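Nuclease NucT (Helicobacter pylori, PDB 6EHI) belongs to the nucleases of the PLD-like family, an alpha/beta protein built on a mixed beta-sheet flanked by helices, with two chains in the assembly. Local coordinates at residues Phe41-Lys51 against Gln74-Tyr83; Lys59-Glu67 against Tyr152-Val160. The protein carries 1 engineered substitution. All blocks are in the same frame, centred on the assembly; numbering follows the deposited sequence.

Interaction 1: residues Phe41-Lys51 against Gln74-Tyr83; sequences FTHRDIARAIK and QSTIGYLDKY
The Thr-76 side chain crosses the Phe-41 ring at about a right angle, with OG1 and CG2 over it. The Thr-76 backbone N gives a nearly straight hydrogen bond to Phe-41 O, 3.1 Å at 163°. The gamma oxygen sits between the backbone N and the carbonyl carbon (chi1 56°). This places OG1 over one ring face, 3.1 Å from Phe-41 CD2 near the rim. The methyl CG2 makes a CH-pi contact, 4.0 Å from the ring centroid. Thr-76 OG1 is probably hydrogen-bonded to Tyr-64 OH on strand 59-65. Ala-47 CB closes this tight part, 3.7 Å from Thr-76 CG2 and against the edge of the Tyr-79 ring. Next to it, Leu-80 reaches Phe-41 and Ile-50 with CD1, and Lys-51 with CD2. Both helices lie on the sheet, with Ile-50 on Val-60 and Leu-80 on Ile-62.

The outer part is more polar. The Lys-51 chain passes between two tyrosine rings. CG stands 3.7 Å from the Tyr-83 centroid. CE lies 3.6 Å and NZ 3.9 Å from the Tyr-79 centroid. Arg-48 CG touches Tyr-79 OH at the ring edge; the guanidinium is turned 77° from the ring. Arg-48 NH2 is held by Asp-45 OD1 at 2.9 Å in a salt bridge. Gln-74 is exposed at the other end, where a water donates to both Gln-74 O and Thr-42 O.

The two segments are thus joined by a backbone bond and apolar packing inside, and by one cation-pi contact and CH-pi contacts outside. The tyrosine rings cover the lysine methylenes, and the Tyr-79 face probably stabilises the ammonium charge.

Interaction 2: residues Lys59-Glu67 against Tyr152-Val160; sequences KVQIIYDYE and YQKMLESCV
Strand 59-65 crosses helix 152-158 with axes 9.6 Å apart at closest approach and 65° between their directions. This is a helix packed on one face of the mixed sheet of the PLD-like fold. The strand lies inside the sheet, between 33-38 and 86-91, and turns Gln-61 and Ile-63 toward the helix.

Ile-63 carries most of the contact. Its CD1 lies over one face of the Tyr-152 ring, offset toward the rim and 4.0 Å from the centroid, as a CH-pi contact. The same methyl touches Met-155 CB at 3.7 Å. CG1 meets Leu-156 CD1 at 3.8 Å, and CG2 faces Cys-159. The isoleucine therefore fills the groove between Tyr-152, Met-155, Leu-156 and Cys-159, with Cys-89 and Leu-91 of the next strand beside it.

Tyr-152 extends away from its backbone N (chi1 -171°), which brings the phenol to the strand. Its OH is 3.1 Å from Gln-61 O, but its hydrogen bond goes to Ile-36 O on strand 33-38. Gln-61 reaches out to the helix and crosses Leu-156 at about a right angle, with its amide plane 38° from the Tyr-152 ring. Its OE1 is hydrogen-bonded to Lys-35 NZ, so the amide is tied at the sheet surface.

Just past the helix, Cys-159 forms a disulfide with Cys-89 on strand 86-91. Met-155 also packs on Tyr-14 of the second subunit. Beyond the helix, Val-160 CG2 approaches the edge of the Tyr-66 ring, 4.3 Å from CD2. At the other end of the contact, Leu-156 CD2 lies 3.3 Å from Gln-61 NE2.

Overall arrangement
The two contacts lie on opposite faces of the central sheet, with centres about 15 Å apart. Strand 59-65 joins them. Ile-63 points to helix 152-158, while Ile-62 and Tyr-64 point to helix 77-80. Tyr-64 makes the direct link: its OH lies 2.8 Å from Thr-76 OG1, a probable hydrogen bond, and 3.6 Å from Leu-80 CD1. Along the chain the segments of interaction 1 and interaction 2 alternate. Interaction 2 also lies near the second subunit, whereas no other chain of the assembly touches interaction 1. A glycerol, probably from the crystallisation liquor, lies about 5 Å from the side chain of Thr-42 in interaction 1.

Interaction 1: residues Phe41-Lys51 against Gln74-Tyr83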
loop_
_atom_site.group_PDB
_atom_site.type_symbol
_atom_site.label_atom_id
_atom_site.label_comp_id
_atom_site.label_asym_id
_atom_site.label_seq_id
_atom_site.Cartn_x
_atom_site.Cartn_y
_atom_site.Cartn_z
ATOM N N PHE A 41 -11.256 6.892 -0.911
ATOM C CA PHE A 41 -12.235 5.962 -1.359
ATOM C C PHE A 41 -13.310 6.783 -2.103
ATOM O O PHE A 41 -14.211 7.365 -1.519
ATOM C CB PHE A 41 -12.783 5.180 -0.170
ATOM C CG PHE A 41 -13.866 4.208 -0.458
ATOM C CD1 PHE A 41 -14.288 3.877 -1.773
ATOM C CD2 PHE A 41 -14.580 3.677 0.593
ATOM C CE1 PHE A 41 -15.329 2.994 -2.003
ATOM C CE2 PHE A 41 -15.657 2.798 0.406
ATOM C CZ PHE A 41 -15.995 2.381 -0.913
ATOM N N THR A 42 -13.173 6.793 -3.412
ATOM C CA THR A 42 -14.039 7.544 -4.302
ATOM C C THR A 42 -14.751 6.654 -5.337
ATOM O O THR A 42 -15.658 7.103 -5.996
ATOM C CB THR A 42 -13.247 8.651 -5.022
ATOM O OG1 THR A 42 -12.247 8.011 -5.828
ATOM C CG2 THR A 42 -12.598 9.690 -4.060
ATOM N N HIS A 43 -14.349 5.404 -5.460
ATOM C CA HIS A 43 -14.827 4.471 -6.453
ATOM C C HIS A 43 -16.239 4.033 -6.136
ATOM O O HIS A 43 -16.491 3.151 -5.255
ATOM C CB HIS A 43 -13.855 3.278 -6.490
ATOM C CG HIS A 43 -13.969 2.486 -7.738
ATOM N ND1 HIS A 43 -15.176 2.086 -8.267
ATOM C CD2 HIS A 43 -13.027 2.115 -8.626
ATOM C CE1 HIS A 43 -14.949 1.423 -9.402
ATOM N NE2 HIS A 43 -13.653 1.391 -9.616
ATOM N N ARG A 44 -17.185 4.571 -6.909
ATOM C CA ARG A 44 -18.614 4.305 -6.682
ATOM C C ARG A 44 -19.091 2.861 -6.833
ATOM O O ARG A 44 -20.085 2.463 -6.206
ATOM C CB ARG A 44 -19.474 5.265 -7.558
ATOM C CG ARG A 44 -19.432 6.692 -6.995
ATOM C CD ARG A 44 -20.179 7.751 -7.813
ATOM N NE ARG A 44 -21.643 7.729 -7.613
ATOM C CZ ARG A 44 -22.589 7.334 -8.502
ATOM N NH1 ARG A 44 -22.318 6.839 -9.737
ATOM N NH2 ARG A 44 -23.870 7.402 -8.126
ATOM N N ASP A 45 -18.440 2.091 -7.685
ATOM C CA ASP A 45 -18.813 0.693 -7.807
ATOM C C ASP A 45 -18.437 -0.082 -6.565
ATOM O O ASP A 45 -19.217 -0.939 -6.131
ATOM C CB ASP A 45 -18.267 -0.008 -9.064
ATOM C CG ASP A 45 -18.794 0.626 -10.402
ATOM O OD1 ASP A 45 -19.888 1.228 -10.418
ATOM O OD2 ASP A 45 -18.081 0.513 -11.401
ATOM N N ILE A 46 -17.299 0.241 -5.937
ATOM C CA ILE A 46 -16.965 -0.466 -4.702
ATOM C C ILE A 46 -17.960 -0.062 -3.579
ATOM O O ILE A 46 -18.269 -0.896 -2.749
ATOM C CB ILE A 46 -15.517 -0.144 -4.241
ATOM C CG1 ILE A 46 -14.495 -0.608 -5.298
ATOM C CG2 ILE A 46 -15.185 -0.905 -2.972
ATOM C CD1 ILE A 46 -13.077 -0.153 -5.129
ATOM N N ALA A 47 -18.330 1.196 -3.517
ATOM C CA ALA A 47 -19.320 1.652 -2.541
ATOM C C ALA A 47 -20.654 0.896 -2.751
ATOM O O ALA A 47 -21.310 0.508 -1.799
ATOM C CB ALA A 47 -19.540 3.142 -2.590
ATOM N N ARG A 48 -21.053 0.736 -4.002
ATOM C CA ARG A 48 -22.334 0.019 -4.268
ATOM C C ARG A 48 -22.204 -1.396 -3.787
ATOM O O ARG A 48 -23.135 -1.924 -3.270
ATOM C CB ARG A 48 -22.761 0.151 -5.742
ATOM C CG ARG A 48 -23.425 1.476 -5.980
ATOM C CD ARG A 48 -24.175 1.524 -7.310
ATOM N NE ARG A 48 -23.209 1.824 -8.369
ATOM C CZ ARG A 48 -22.809 3.058 -8.680
ATOM N NH1 ARG A 48 -23.273 4.109 -7.993
ATOM N NH2 ARG A 48 -21.884 3.233 -9.628
ATOM N N ALA A 49 -21.026 -1.992 -3.882
ATOM C CA ALA A 49 -20.795 -3.351 -3.432
ATOM C C ALA A 49 -20.918 -3.463 -1.924
ATOM O O ALA A 49 -21.526 -4.432 -1.393
ATOM C CB ALA A 49 -19.422 -3.866 -3.897
ATOM N N ILE A 50 -20.416 -2.453 -1.207
ATOM C CA ILE A 50 -20.641 -2.323 0.234
ATOM C C ILE A 50 -22.125 -2.206 0.606
ATOM O O ILE A 50 -22.608 -3.000 1.440
ATOM C CB ILE A 50 -19.805 -1.193 0.841
ATOM C CG1 ILE A 50 -18.319 -1.511 0.778
ATOM C CG2 ILE A 50 -20.206 -0.929 2.252
ATOM C CD1 ILE A 50 -17.436 -0.275 0.982
ATOM N N LYS A 51 -22.838 -1.288 -0.052
ATOM C CA LYS A 51 -24.293 -1.157 0.129
ATOM C C LYS A 51 -25.012 -2.501 -0.092
ATOM O O LYS A 51 -25.910 -2.904 0.673
ATOM C CB LYS A 51 -24.881 -0.079 -0.797
ATOM C CG LYS A 51 -24.574 1.343 -0.362
ATOM C CD LYS A 51 -25.212 2.364 -1.296
ATOM C CE LYS A 51 -25.424 3.741 -0.658
ATOM N NZ LYS A 51 -26.727 4.388 -1.089
ATOM N N GLN A 74 -16.360 14.176 -3.156
ATOM C CA GLN A 74 -16.057 13.041 -4.040
ATOM C C GLN A 74 -15.848 11.802 -3.183
ATOM O O GLN A 74 -15.839 10.686 -3.745
ATOM C CB GLN A 74 -14.787 13.254 -4.865
ATOM C CG GLN A 74 -15.031 13.944 -6.213
ATOM C CD GLN A 74 -15.431 15.356 -6.002
ATOM O OE1 GLN A 74 -14.601 16.173 -5.596
ATOM N NE2 GLN A 74 -16.713 15.668 -6.256
ATOM N N SER A 75 -15.701 11.985 -1.876
ATOM C CA SER A 75 -15.577 10.804 -0.954
ATOM C C SER A 75 -16.871 10.100 -0.823
ATOM O O SER A 75 -17.928 10.707 -0.865
ATOM C CB SER A 75 -15.075 11.197 0.404
ATOM O OG SER A 75 -15.156 10.090 1.351
ATOM N N THR A 76 -16.798 8.777 -0.703
ATOM C CA THR A 76 -17.964 7.920 -0.471
ATOM C C THR A 76 -18.537 8.009 0.968
ATOM O O THR A 76 -19.603 7.437 1.226
ATOM C CB THR A 76 -17.686 6.451 -0.766
ATOM O OG1 THR A 76 -16.555 6.019 0.014
ATOM C CG2 THR A 76 -17.361 6.169 -2.229
ATOM N N ILE A 77 -17.828 8.657 1.895
ATOM C CA ILE A 77 -18.261 8.657 3.297
ATOM C C ILE A 77 -19.708 9.149 3.461
ATOM O O ILE A 77 -20.470 8.514 4.157
ATOM C CB ILE A 77 -17.240 9.344 4.264
ATOM C CG1 ILE A 77 -17.592 9.047 5.700
ATOM C CG2 ILE A 77 -17.024 10.841 3.987
ATOM C CD1 ILE A 77 -16.475 9.370 6.657
ATOM N N GLY A 78 -20.036 10.251 2.772
ATOM C CA GLY A 78 -21.393 10.784 2.810
ATOM C C GLY A 78 -22.440 9.854 2.243
ATOM O O GLY A 78 -23.491 9.716 2.795
ATOM N N TYR A 79 -22.092 9.154 1.187
ATOM C CA TYR A 79 -22.964 8.206 0.476
ATOM C C TYR A 79 -23.216 6.996 1.379
ATOM O O TYR A 79 -24.285 6.464 1.369
ATOM C CB TYR A 79 -22.308 7.907 -0.913
ATOM C CG TYR A 79 -22.961 6.905 -1.856
ATOM C CD1 TYR A 79 -24.205 7.164 -2.461
ATOM C CD2 TYR A 79 -22.299 5.720 -2.213
ATOM C CE1 TYR A 79 -24.796 6.247 -3.338
ATOM C CE2 TYR A 79 -22.880 4.811 -3.096
ATOM C CZ TYR A 79 -24.120 5.079 -3.655
ATOM O OH TYR A 79 -24.663 4.168 -4.521
ATOM N N LEU A 80 -22.251 6.616 2.251
ATOM C CA LEU A 80 -22.389 5.435 3.050
ATOM C C LEU A 80 -22.733 5.682 4.505
ATOM O O LEU A 80 -23.167 4.763 5.225
ATOM C CB LEU A 80 -21.076 4.616 2.955
ATOM C CG LEU A 80 -20.749 4.026 1.596
ATOM C CD1 LEU A 80 -19.398 3.386 1.677
ATOM C CD2 LEU A 80 -21.773 2.937 1.331
ATOM N N ASP A 81 -22.594 6.906 4.955
ATOM C CA ASP A 81 -22.699 7.234 6.382
ATOM C C ASP A 81 -23.866 6.612 7.203
ATOM O O ASP A 81 -23.662 5.860 8.188
ATOM C CB ASP A 81 -22.725 8.759 6.522
ATOM C CG ASP A 81 -22.957 9.233 7.955
ATOM O OD1 ASP A 81 -22.670 8.519 8.946
ATOM O OD2 ASP A 81 -23.424 10.389 8.090
ATOM N N LYS A 82 -25.063 6.926 6.803
ATOM C CA LYS A 82 -26.230 6.454 7.551
ATOM C C LYS A 82 -26.839 5.175 6.948
ATOM O O LYS A 82 -27.949 4.804 7.270
ATOM C CB LYS A 82 -27.276 7.590 7.695
ATOM C CG LYS A 82 -26.957 8.628 8.784
ATOM C CD LYS A 82 -27.820 9.893 8.663
ATOM C CE LYS A 82 -27.007 11.149 8.894
ATOM N NZ LYS A 82 -26.419 11.144 10.262
ATOM N N TYR A 83 -26.105 4.467 6.101
ATOM C CA TYR A 83 -26.585 3.233 5.513
ATOM C C TYR A 83 -26.782 2.159 6.564
ATOM O O TYR A 83 -26.026 2.068 7.506
ATOM C CB TYR A 83 -25.620 2.774 4.407
ATOM C CG TYR A 83 -26.318 1.931 3.373
ATOM C CD1 TYR A 83 -27.120 2.544 2.375
ATOM C CD2 TYR A 83 -26.198 0.547 3.398
ATOM C CE1 TYR A 83 -27.786 1.767 1.438
ATOM C CE2 TYR A 83 -26.893 -0.242 2.488
ATOM C CZ TYR A 83 -27.676 0.388 1.511
ATOM O OH TYR A 83 -28.310 -0.397 0.602
HETATM O O HOH W 1 -16.795 9.850 -5.970
#

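Interaction 2: residues Lys59-Glu67 against Tyr152-Val160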
loop_
_atom_site.group_PDB
_atom_site.type_symbol
_atom_site.label_atom_id
_atom_site.label_comp_id
_atom_site.label_asym_id
_atom_site.label_seq_id
_atom_site.Cartn_x
_atom_site.Cartn_y
_atom_site.Cartn_z
ATOM N N LYS A 59 -22.456 -6.607 8.770
ATOM C CA LYS A 59 -21.982 -5.419 9.458
ATOM C C LYS A 59 -20.724 -4.894 8.753
ATOM O O LYS A 59 -19.742 -5.600 8.648
ATOM C CB LYS A 59 -21.666 -5.740 10.883
ATOM C CG LYS A 59 -22.942 -6.115 11.654
ATOM C CD LYS A 59 -22.677 -6.432 13.113
ATOM C CE LYS A 59 -23.124 -5.286 14.004
ATOM N NZ LYS A 59 -22.879 -5.715 15.416
ATOM N N VAL A 60 -20.751 -3.616 8.381
ATOM C CA VAL A 60 -19.682 -2.959 7.714
ATOM C C VAL A 60 -19.149 -1.822 8.561
ATOM O O VAL A 60 -19.900 -1.026 9.135
ATOM C CB VAL A 60 -20.175 -2.422 6.385
ATOM C CG1 VAL A 60 -19.062 -1.724 5.676
ATOM C CG2 VAL A 60 -20.734 -3.547 5.560
ATOM N N GLN A 61 -17.839 -1.740 8.673
ATOM C CA GLN A 61 -17.170 -0.653 9.396
ATOM C C GLN A 61 -16.086 -0.085 8.454
ATOM O O GLN A 61 -15.401 -0.855 7.798
ATOM C CB GLN A 61 -16.504 -1.203 10.617
ATOM C CG GLN A 61 -17.537 -1.688 11.625
ATOM C CD GLN A 61 -16.936 -2.439 12.794
ATOM O OE1 GLN A 61 -16.071 -3.307 12.604
ATOM N NE2 GLN A 61 -17.341 -2.062 14.027
ATOM N N ILE A 62 -16.044 1.220 8.319
ATOM C CA ILE A 62 -15.088 1.883 7.414
ATOM C C ILE A 62 -14.419 3.005 8.137
ATOM O O ILE A 62 -15.118 3.903 8.574
ATOM C CB ILE A 62 -15.836 2.427 6.199
ATOM C CG1 ILE A 62 -16.792 1.366 5.645
ATOM C CG2 ILE A 62 -14.830 2.867 5.112
ATOM C CD1 ILE A 62 -17.550 1.823 4.430
ATOM N N ILE A 63 -13.103 2.932 8.364
ATOM C CA ILE A 63 -12.259 4.042 8.880
ATOM C C ILE A 63 -11.658 4.771 7.680
ATOM O O ILE A 63 -10.937 4.134 6.888
ATOM C CB ILE A 63 -11.128 3.523 9.802
ATOM C CG1 ILE A 63 -11.706 2.599 10.891
ATOM C CG2 ILE A 63 -10.308 4.682 10.265
ATOM C CD1 ILE A 63 -10.701 1.894 11.804
ATOM N N TYR A 64 -12.027 6.042 7.451
ATOM C CA TYR A 64 -11.443 6.898 6.415
ATOM C C TYR A 64 -10.361 7.821 6.952
ATOM O O TYR A 64 -10.481 8.381 8.110
ATOM C CB TYR A 64 -12.525 7.757 5.866
ATOM C CG TYR A 64 -13.661 7.173 5.062
ATOM C CD1 TYR A 64 -14.760 6.475 5.675
ATOM C CD2 TYR A 64 -13.634 7.222 3.649
ATOM C CE1 TYR A 64 -15.815 5.995 4.928
ATOM C CE2 TYR A 64 -14.671 6.706 2.910
ATOM C CZ TYR A 64 -15.757 6.094 3.536
ATOM O OH TYR A 64 -16.787 5.549 2.801
ATOM N N ASP A 65 -9.327 8.140 6.177
ATOM C CA ASP A 65 -8.429 9.250 6.572
ATOM C C ASP A 65 -9.214 10.578 6.848
ATOM O O ASP A 65 -10.089 10.970 6.045
ATOM C CB ASP A 65 -7.325 9.496 5.545
ATOM C CG ASP A 65 -6.490 10.729 5.829
ATOM O OD1 ASP A 65 -5.666 10.632 6.719
ATOM O OD2 ASP A 65 -6.657 11.806 5.147
ATOM N N TYR A 66 -8.855 11.232 7.951
ATOM C CA TYR A 66 -9.592 12.428 8.396
ATOM C C TYR A 66 -9.428 13.577 7.400
ATOM O O TYR A 66 -10.398 14.055 6.830
ATOM C CB TYR A 66 -9.095 12.846 9.832
ATOM C CG TYR A 66 -9.818 14.078 10.317
ATOM C CD1 TYR A 66 -9.458 15.346 9.871
ATOM C CD2 TYR A 66 -10.946 13.940 11.092
ATOM C CE1 TYR A 66 -10.190 16.449 10.286
ATOM C CE2 TYR A 66 -11.669 15.030 11.517
ATOM C CZ TYR A 66 -11.306 16.263 11.078
ATOM O OH TYR A 66 -12.042 17.359 11.489
ATOM N N GLU A 67 -8.230 13.977 7.090
ATOM C CA GLU A 67 -8.089 15.166 6.169
ATOM C C GLU A 67 -8.678 14.910 4.770
ATOM O O GLU A 67 -9.264 15.783 4.154
ATOM C CB GLU A 67 -6.663 15.594 6.055
ATOM C CG GLU A 67 -6.072 16.203 7.319
ATOM C CD GLU A 67 -6.798 17.467 7.830
ATOM O OE1 GLU A 67 -7.359 18.219 6.996
ATOM O OE2 GLU A 67 -6.824 17.695 9.094
ATOM N N TYR A 152 -7.163 -3.476 14.050
ATOM C CA TYR A 152 -8.324 -2.768 13.494
ATOM C C TYR A 152 -9.226 -2.239 14.653
ATOM O O TYR A 152 -9.656 -1.070 14.682
ATOM C CB TYR A 152 -9.104 -3.643 12.545
ATOM C CG TYR A 152 -10.171 -2.823 11.826
ATOM C CD1 TYR A 152 -9.904 -2.132 10.664
ATOM C CD2 TYR A 152 -11.420 -2.658 12.378
ATOM C CE1 TYR A 152 -10.887 -1.376 10.024
ATOM C CE2 TYR A 152 -12.406 -1.932 11.732
ATOM C CZ TYR A 152 -12.147 -1.265 10.546
ATOM O OH TYR A 152 -13.109 -0.491 9.916
ATOM N N GLN A 153 -9.507 -3.097 15.584
ATOM C CA GLN A 153 -10.264 -2.711 16.807
ATOM C C GLN A 153 -9.665 -1.599 17.587
ATOM O O GLN A 153 -10.400 -0.691 18.008
ATOM C CB GLN A 153 -10.432 -3.952 17.704
ATOM C CG GLN A 153 -11.348 -4.999 17.079
ATOM C CD GLN A 153 -12.694 -4.482 16.582
ATOM O OE1 GLN A 153 -13.543 -4.121 17.371
ATOM N NE2 GLN A 153 -12.873 -4.411 15.277
ATOM N N LYS A 154 -8.331 -1.573 17.705
ATOM C CA LYS A 154 -7.631 -0.464 18.345
ATOM C C LYS A 154 -7.787 0.835 17.536
ATOM O O LYS A 154 -8.097 1.886 18.084
ATOM C CB LYS A 154 -6.116 -0.743 18.536
ATOM C CG LYS A 154 -5.793 -1.764 19.635
ATOM C CD LYS A 154 -4.336 -1.770 20.098
ATOM C CE LYS A 154 -3.655 -0.417 20.283
ATOM N NZ LYS A 154 -3.723 0.224 21.623
ATOM N N MET A 155 -7.634 0.714 16.196
ATOM C CA MET A 155 -7.915 1.856 15.343
ATOM C C MET A 155 -9.343 2.399 15.545
ATOM O O MET A 155 -9.550 3.658 15.523
ATOM C CB MET A 155 -7.691 1.517 13.881
ATOM C CG MET A 155 -6.194 1.302 13.694
ATOM S SD MET A 155 -5.829 0.698 12.013
ATOM C CE MET A 155 -6.199 2.142 11.063
ATOM N N LEU A 156 -10.295 1.516 15.600
ATOM C CA LEU A 156 -11.708 1.882 15.691
ATOM C C LEU A 156 -11.968 2.680 16.945
ATOM O O LEU A 156 -12.792 3.611 16.967
ATOM C CB LEU A 156 -12.557 0.606 15.714
ATOM C CG LEU A 156 -13.904 0.621 15.017
ATOM C CD1 LEU A 156 -13.999 1.329 13.683
ATOM C CD2 LEU A 156 -14.343 -0.861 14.893
ATOM N N GLU A 157 -11.239 2.376 18.010
ATOM C CA GLU A 157 -11.371 3.171 19.283
ATOM C C GLU A 157 -10.776 4.538 19.269
ATOM O O GLU A 157 -11.080 5.327 20.170
ATOM C CB GLU A 157 -10.780 2.450 20.506
ATOM C CG GLU A 157 -11.609 1.383 21.200
ATOM C CD GLU A 157 -10.735 0.393 21.982
ATOM O OE1 GLU A 157 -9.808 0.829 22.709
ATOM O OE2 GLU A 157 -10.992 -0.823 21.883
ATOM N N SER A 158 -9.866 4.839 18.314
ATOM C CA SER A 158 -9.359 6.177 18.117
ATOM C C SER A 158 -10.077 7.033 17.081
ATOM O O SER A 158 -9.809 8.211 17.021
ATOM C CB SER A 158 -7.844 6.098 17.803
ATOM O OG SER A 158 -7.175 5.215 18.729
ATOM N N CYS A 159 -10.930 6.432 16.208
ATOM C CA CYS A 159 -11.586 7.187 15.119
ATOM C C CYS A 159 -12.790 7.966 15.636
ATOM O O CYS A 159 -13.459 7.557 16.604
ATOM C CB CYS A 159 -11.984 6.269 13.927
ATOM S SG CYS A 159 -13.391 5.133 14.097
ATOM N N VAL A 160 -13.080 9.030 14.921
ATOM C CA VAL A 160 -14.111 9.988 15.351
ATOM C C VAL A 160 -15.218 10.066 14.381
ATOM O O VAL A 160 -15.082 9.679 13.205
ATOM C CB VAL A 160 -13.520 11.375 15.597
ATOM C CG1 VAL A 160 -12.424 11.294 16.603
ATOM C CG2 VAL A 160 -13.124 12.108 14.289
#